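Local coordinates for protein aspergillopepsin-2 heavy chain (Aspergillus niger var. macrosporus, PDB 1Y43) that forms the heavy chain of an acid endopeptidase of the glutamic peptidase G1 family, which probably cleaves proteins with its light chain, at residues 3-15 with 118-130. Residues are numbered along the deposited sequence; the frame is centred on the assembly and turned at random.
Sequences EEYCASAWVGIDG and LVAFADFGSVTFT
Cys6 is held through both its backbone N and its O by the chain at 120-122, in a short parallel pairing. Its N donates to Ala120 O (2.8 Å, N-H...O 161°), nearly along the C=O axis, and Cys6 O accepts from Ala122 N at 3.0 Å, with the donor lying well above the carbonyl plane. Phe121 CA-H also points at Cys6 O, adding a weaker contact to that buried oxygen.

The buried part of the contact continues just beyond these bonds. Ala7 CB lies 3.7 Å from Phe121 CE1 and 4.0 Å from Phe124 CD2, touching both rings obliquely. Phe121 starts away from strand 4-13, but with CG anti to its backbone N (chi1 -158°) the ring swings back so that CD1 and CE1 come to Cys6 O and Ala7 CB. Farther along, the axes of strands 4-13 and 126-130 lie 9.5 Å apart and only 15° from parallel, a face-to-face spacing bridged by side chains: the Phe129 ring reaches across so that CZ meets Ala9 CB at 4.1 Å while CE2 approaches Val11 CG1.

The N-terminal end is the solvent side, though its contacts are no longer. Tyr5 brings ring atom CD2 to 3.6 Å from Ala120 CB, obliquely, its CB resting against Ala122, and one water links Glu4 O to Ala120 N. Both methyls of Val119 touch Cys6 CB.

One end of the contact pairs strand 117-121 with strand 4-13 inside one sheet; the other spans the space to the facing sheet, consistent with the concanavalin-like sandwich of this family. Strand 4-13 runs between 22-32 and 104-114, tied to the former also by the Cys6-Cys30 disulfide, whereas Phe121 and Phe124 pack on strand 168-172 of the facing sheet, which continues through Thr130 into a strand of the other protein chain.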
loop_
_atom_site.group_PDB
_atom_site.type_symbol
_atom_site.label_atom_id
_atom_site.label_comp_id
_atom_site.label_asym_id
_atom_site.label_seq_id
_atom_site.Cartn_x
_atom_site.Cartn_y
_atom_site.Cartn_z
ATOM N N GLU B 3 8.687 -16.237 -16.710
ATOM C CA GLU B 3 8.977 -15.483 -15.450
ATOM C C GLU B 3 7.753 -14.663 -15.042
ATOM O O GLU B 3 7.025 -14.173 -15.897
ATOM C CB GLU B 3 10.182 -14.565 -15.662
ATOM C CG GLU B 3 10.704 -13.911 -14.397
ATOM C CD GLU B 3 12.011 -13.177 -14.633
ATOM O OE1 GLU B 3 12.874 -13.691 -15.385
ATOM O OE2 GLU B 3 12.184 -12.081 -14.061
ATOM N N GLU B 4 7.521 -14.533 -13.744
ATOM C CA GLU B 4 6.374 -13.771 -13.261
ATOM C C GLU B 4 6.829 -12.476 -12.609
ATOM O O GLU B 4 7.773 -12.468 -11.823
ATOM C CB GLU B 4 5.555 -14.582 -12.259
ATOM C CG GLU B 4 4.290 -13.873 -11.834
ATOM C CD GLU B 4 3.336 -14.752 -11.055
ATOM O OE1 GLU B 4 3.597 -15.968 -10.869
ATOM O OE2 GLU B 4 2.302 -14.211 -10.626
ATOM N N TYR B 5 6.140 -11.394 -12.933
ATOM C CA TYR B 5 6.455 -10.079 -12.402
ATOM C C TYR B 5 5.271 -9.575 -11.608
ATOM O O TYR B 5 4.143 -9.694 -12.072
ATOM C CB TYR B 5 6.681 -9.112 -13.556
ATOM C CG TYR B 5 7.786 -9.527 -14.466
ATOM C CD1 TYR B 5 7.562 -10.442 -15.489
ATOM C CD2 TYR B 5 9.065 -9.019 -14.296
ATOM C CE1 TYR B 5 8.592 -10.843 -16.323
ATOM C CE2 TYR B 5 10.108 -9.408 -15.121
ATOM C CZ TYR B 5 9.866 -10.319 -16.131
ATOM O OH TYR B 5 10.918 -10.713 -16.932
ATOM N N CYS B 6 5.521 -8.977 -10.448
ATOM C CA CYS B 6 4.428 -8.449 -9.625
ATOM C C CYS B 6 4.797 -7.113 -8.999
ATOM O O CYS B 6 5.959 -6.696 -9.001
ATOM C CB CYS B 6 4.105 -9.402 -8.462
ATOM S SG CYS B 6 3.651 -11.118 -8.868
ATOM N N ALA B 7 3.788 -6.484 -8.402
ATOM C CA ALA B 7 3.936 -5.232 -7.674
ATOM C C ALA B 7 2.708 -5.166 -6.765
ATOM O O ALA B 7 1.764 -5.925 -6.953
ATOM C CB ALA B 7 3.964 -4.048 -8.637
ATOM N N SER B 8 2.750 -4.332 -5.739
ATOM C CA SER B 8 1.606 -4.188 -4.850
ATOM C C SER B 8 1.398 -2.697 -4.553
ATOM O O SER B 8 2.341 -1.898 -4.634
ATOM C CB SER B 8 1.849 -4.953 -3.544
ATOM O OG SER B 8 2.872 -4.327 -2.781
ATOM N N ALA B 9 0.172 -2.328 -4.219
ATOM C CA ALA B 9 -0.141 -0.953 -3.856
ATOM C C ALA B 9 -0.949 -1.086 -2.576
ATOM O O ALA B 9 -1.893 -1.884 -2.507
ATOM C CB ALA B 9 -0.981 -0.281 -4.932
ATOM N N TRP B 10 -0.596 -0.304 -1.568
ATOM C CA TRP B 10 -1.292 -0.371 -0.295
ATOM C C TRP B 10 -1.192 0.922 0.508
ATOM O O TRP B 10 -0.418 1.812 0.169
ATOM C CB TRP B 10 -0.710 -1.534 0.535
ATOM C CG TRP B 10 0.785 -1.528 0.680
ATOM C CD1 TRP B 10 1.697 -2.135 -0.146
ATOM C CD2 TRP B 10 1.544 -0.945 1.751
ATOM N NE1 TRP B 10 2.964 -1.976 0.353
ATOM C CE2 TRP B 10 2.900 -1.250 1.515
ATOM C CE3 TRP B 10 1.203 -0.201 2.888
ATOM C CZ2 TRP B 10 3.923 -0.839 2.381
ATOM C CZ3 TRP B 10 2.228 0.209 3.750
ATOM C CH2 TRP B 10 3.567 -0.114 3.489
ATOM N N VAL B 11 -2.041 1.040 1.529
ATOM C CA VAL B 11 -1.967 2.165 2.454
ATOM C C VAL B 11 -1.709 1.518 3.810
ATOM O O VAL B 11 -2.098 0.355 4.055
ATOM C CB VAL B 11 -3.266 3.027 2.522
ATOM C CG1 VAL B 11 -3.514 3.691 1.196
ATOM C CG2 VAL B 11 -4.456 2.194 2.983
ATOM N N GLY B 12 -1.030 2.239 4.679
ATOM C CA GLY B 12 -0.745 1.668 5.974
ATOM C C GLY B 12 -0.269 2.646 7.018
ATOM O O GLY B 12 -0.064 3.835 6.744
ATOM N N ILE B 13 -0.204 2.140 8.243
ATOM C CA ILE B 13 0.276 2.880 9.398
ATOM C C ILE B 13 1.541 2.159 9.893
ATOM O O ILE B 13 1.550 0.930 10.038
ATOM C CB ILE B 13 -0.781 2.892 10.529
ATOM C CG1 ILE B 13 -2.017 3.680 10.063
ATOM C CG2 ILE B 13 -0.197 3.500 11.812
ATOM C CD1 ILE B 13 -3.179 3.678 11.056
ATOM N N ASP B 14 2.604 2.939 10.082
ATOM C CA ASP B 14 3.890 2.469 10.586
ATOM C C ASP B 14 4.723 1.618 9.644
ATOM O O ASP B 14 4.372 1.455 8.474
ATOM C CB ASP B 14 3.713 1.818 11.963
ATOM C CG ASP B 14 3.242 2.823 13.011
ATOM O OD1 ASP B 14 3.610 4.007 12.901
ATOM O OD2 ASP B 14 2.501 2.432 13.932
ATOM N N GLY B 15 5.887 1.199 10.117
ATOM C CA GLY B 15 6.767 0.391 9.294
ATOM C C GLY B 15 8.012 1.099 8.782
ATOM O O GLY B 15 8.940 0.431 8.332
ATOM N N LEU B 118 13.341 -10.405 -3.571
ATOM C CA LEU B 118 12.140 -9.658 -3.921
ATOM C C LEU B 118 11.608 -10.230 -5.222
ATOM O O LEU B 118 12.371 -10.749 -6.048
ATOM C CB LEU B 118 12.457 -8.165 -4.104
ATOM C CG LEU B 118 13.145 -7.444 -2.938
ATOM C CD1 LEU B 118 13.350 -5.993 -3.300
ATOM C CD2 LEU B 118 12.327 -7.569 -1.659
ATOM N N VAL B 119 10.294 -10.167 -5.386
ATOM C CA VAL B 119 9.657 -10.656 -6.597
ATOM C C VAL B 119 10.095 -9.779 -7.786
ATOM O O VAL B 119 10.414 -8.599 -7.617
ATOM C CB VAL B 119 8.097 -10.651 -6.439
ATOM C CG1 VAL B 119 7.546 -9.240 -6.396
ATOM C CG2 VAL B 119 7.435 -11.483 -7.519
ATOM N N ALA B 120 10.209 -10.377 -8.968
ATOM C CA ALA B 120 10.587 -9.614 -10.158
ATOM C C ALA B 120 9.534 -8.520 -10.238
ATOM O O ALA B 120 8.330 -8.801 -10.128
ATOM C CB ALA B 120 10.549 -10.497 -11.394
ATOM N N PHE B 121 9.996 -7.286 -10.390
ATOM C CA PHE B 121 9.133 -6.111 -10.395
ATOM C C PHE B 121 8.407 -5.819 -11.712
ATOM O O PHE B 121 9.029 -5.580 -12.740
ATOM C CB PHE B 121 9.979 -4.921 -9.959
ATOM C CG PHE B 121 9.193 -3.781 -9.407
ATOM C CD1 PHE B 121 8.162 -3.987 -8.488
ATOM C CD2 PHE B 121 9.513 -2.486 -9.778
ATOM C CE1 PHE B 121 7.463 -2.897 -7.941
ATOM C CE2 PHE B 121 8.829 -1.393 -9.247
ATOM C CZ PHE B 121 7.803 -1.595 -8.326
ATOM N N ALA B 122 7.077 -5.818 -11.656
ATOM C CA ALA B 122 6.248 -5.576 -12.833
ATOM C C ALA B 122 6.203 -4.113 -13.297
ATOM O O ALA B 122 6.324 -3.187 -12.495
ATOM C CB ALA B 122 4.827 -6.064 -12.569
ATOM N N ASP B 123 6.047 -3.920 -14.607
ATOM C CA ASP B 123 5.881 -2.576 -15.163
ATOM C C ASP B 123 4.365 -2.349 -15.076
ATOM O O ASP B 123 3.589 -2.925 -15.838
ATOM C CB ASP B 123 6.336 -2.513 -16.621
ATOM C CG ASP B 123 6.155 -1.130 -17.233
ATOM O OD1 ASP B 123 5.469 -0.266 -16.640
ATOM O OD2 ASP B 123 6.708 -0.900 -18.321
ATOM N N PHE B 124 3.954 -1.532 -14.116
ATOM C CA PHE B 124 2.542 -1.225 -13.884
ATOM C C PHE B 124 2.110 0.100 -14.518
ATOM O O PHE B 124 0.998 0.566 -14.265
ATOM C CB PHE B 124 2.271 -1.175 -12.369
ATOM C CG PHE B 124 3.249 -0.308 -11.614
ATOM C CD1 PHE B 124 3.060 1.065 -11.518
ATOM C CD2 PHE B 124 4.389 -0.861 -11.036
ATOM C CE1 PHE B 124 3.998 1.871 -10.870
ATOM C CE2 PHE B 124 5.325 -0.058 -10.390
ATOM C CZ PHE B 124 5.127 1.303 -10.306
ATOM N N GLY B 125 2.999 0.723 -15.293
ATOM C CA GLY B 125 2.685 1.996 -15.910
ATOM C C GLY B 125 2.768 3.074 -14.856
ATOM O O GLY B 125 3.847 3.566 -14.540
ATOM N N SER B 126 1.635 3.382 -14.247
ATOM C CA SER B 126 1.585 4.396 -13.208
ATOM C C SER B 126 0.431 4.064 -12.270
ATOM O O SER B 126 -0.528 3.394 -12.677
ATOM C CB SER B 126 1.368 5.769 -13.852
ATOM O OG SER B 126 1.692 6.794 -12.959
ATOM N N VAL B 127 0.575 4.428 -11.001
ATOM C CA VAL B 127 -0.479 4.232 -10.010
ATOM C C VAL B 127 -0.651 5.580 -9.326
ATOM O O VAL B 127 0.328 6.192 -8.892
ATOM C CB VAL B 127 -0.113 3.172 -8.928
ATOM C CG1 VAL B 127 -1.125 3.207 -7.793
ATOM C CG2 VAL B 127 -0.078 1.774 -9.536
ATOM N N THR B 128 -1.880 6.075 -9.290
ATOM C CA THR B 128 -2.148 7.334 -8.615
ATOM C C THR B 128 -3.170 7.120 -7.508
ATOM O O THR B 128 -4.243 6.557 -7.741
ATOM C CB THR B 128 -2.712 8.429 -9.568
ATOM O OG1 THR B 128 -1.750 8.739 -10.582
ATOM C CG2 THR B 128 -3.027 9.702 -8.784
ATOM N N PHE B 129 -2.786 7.481 -6.293
ATOM C CA PHE B 129 -3.684 7.415 -5.150
ATOM C C PHE B 129 -4.341 8.795 -5.084
ATOM O O PHE B 129 -3.637 9.807 -5.018
ATOM C CB PHE B 129 -2.904 7.232 -3.851
ATOM C CG PHE B 129 -2.248 5.884 -3.695
ATOM C CD1 PHE B 129 -0.938 5.671 -4.123
ATOM C CD2 PHE B 129 -2.914 4.856 -3.042
ATOM C CE1 PHE B 129 -0.293 4.438 -3.884
ATOM C CE2 PHE B 129 -2.276 3.628 -2.802
ATOM C CZ PHE B 129 -0.973 3.425 -3.221
ATOM N N THR B 130 -5.660 8.856 -5.173
ATOM C CA THR B 130 -6.360 10.125 -5.055
ATOM C C THR B 130 -7.078 10.072 -3.718
ATOM O O THR B 130 -7.197 9.007 -3.103
ATOM C CB THR B 130 -7.381 10.343 -6.177
ATOM O OG1 THR B 130 -8.326 9.263 -6.197
ATOM C CG2 THR B 130 -6.668 10.451 -7.526
HETATM O O HOH W 1 9.709 -13.557 -9.625
#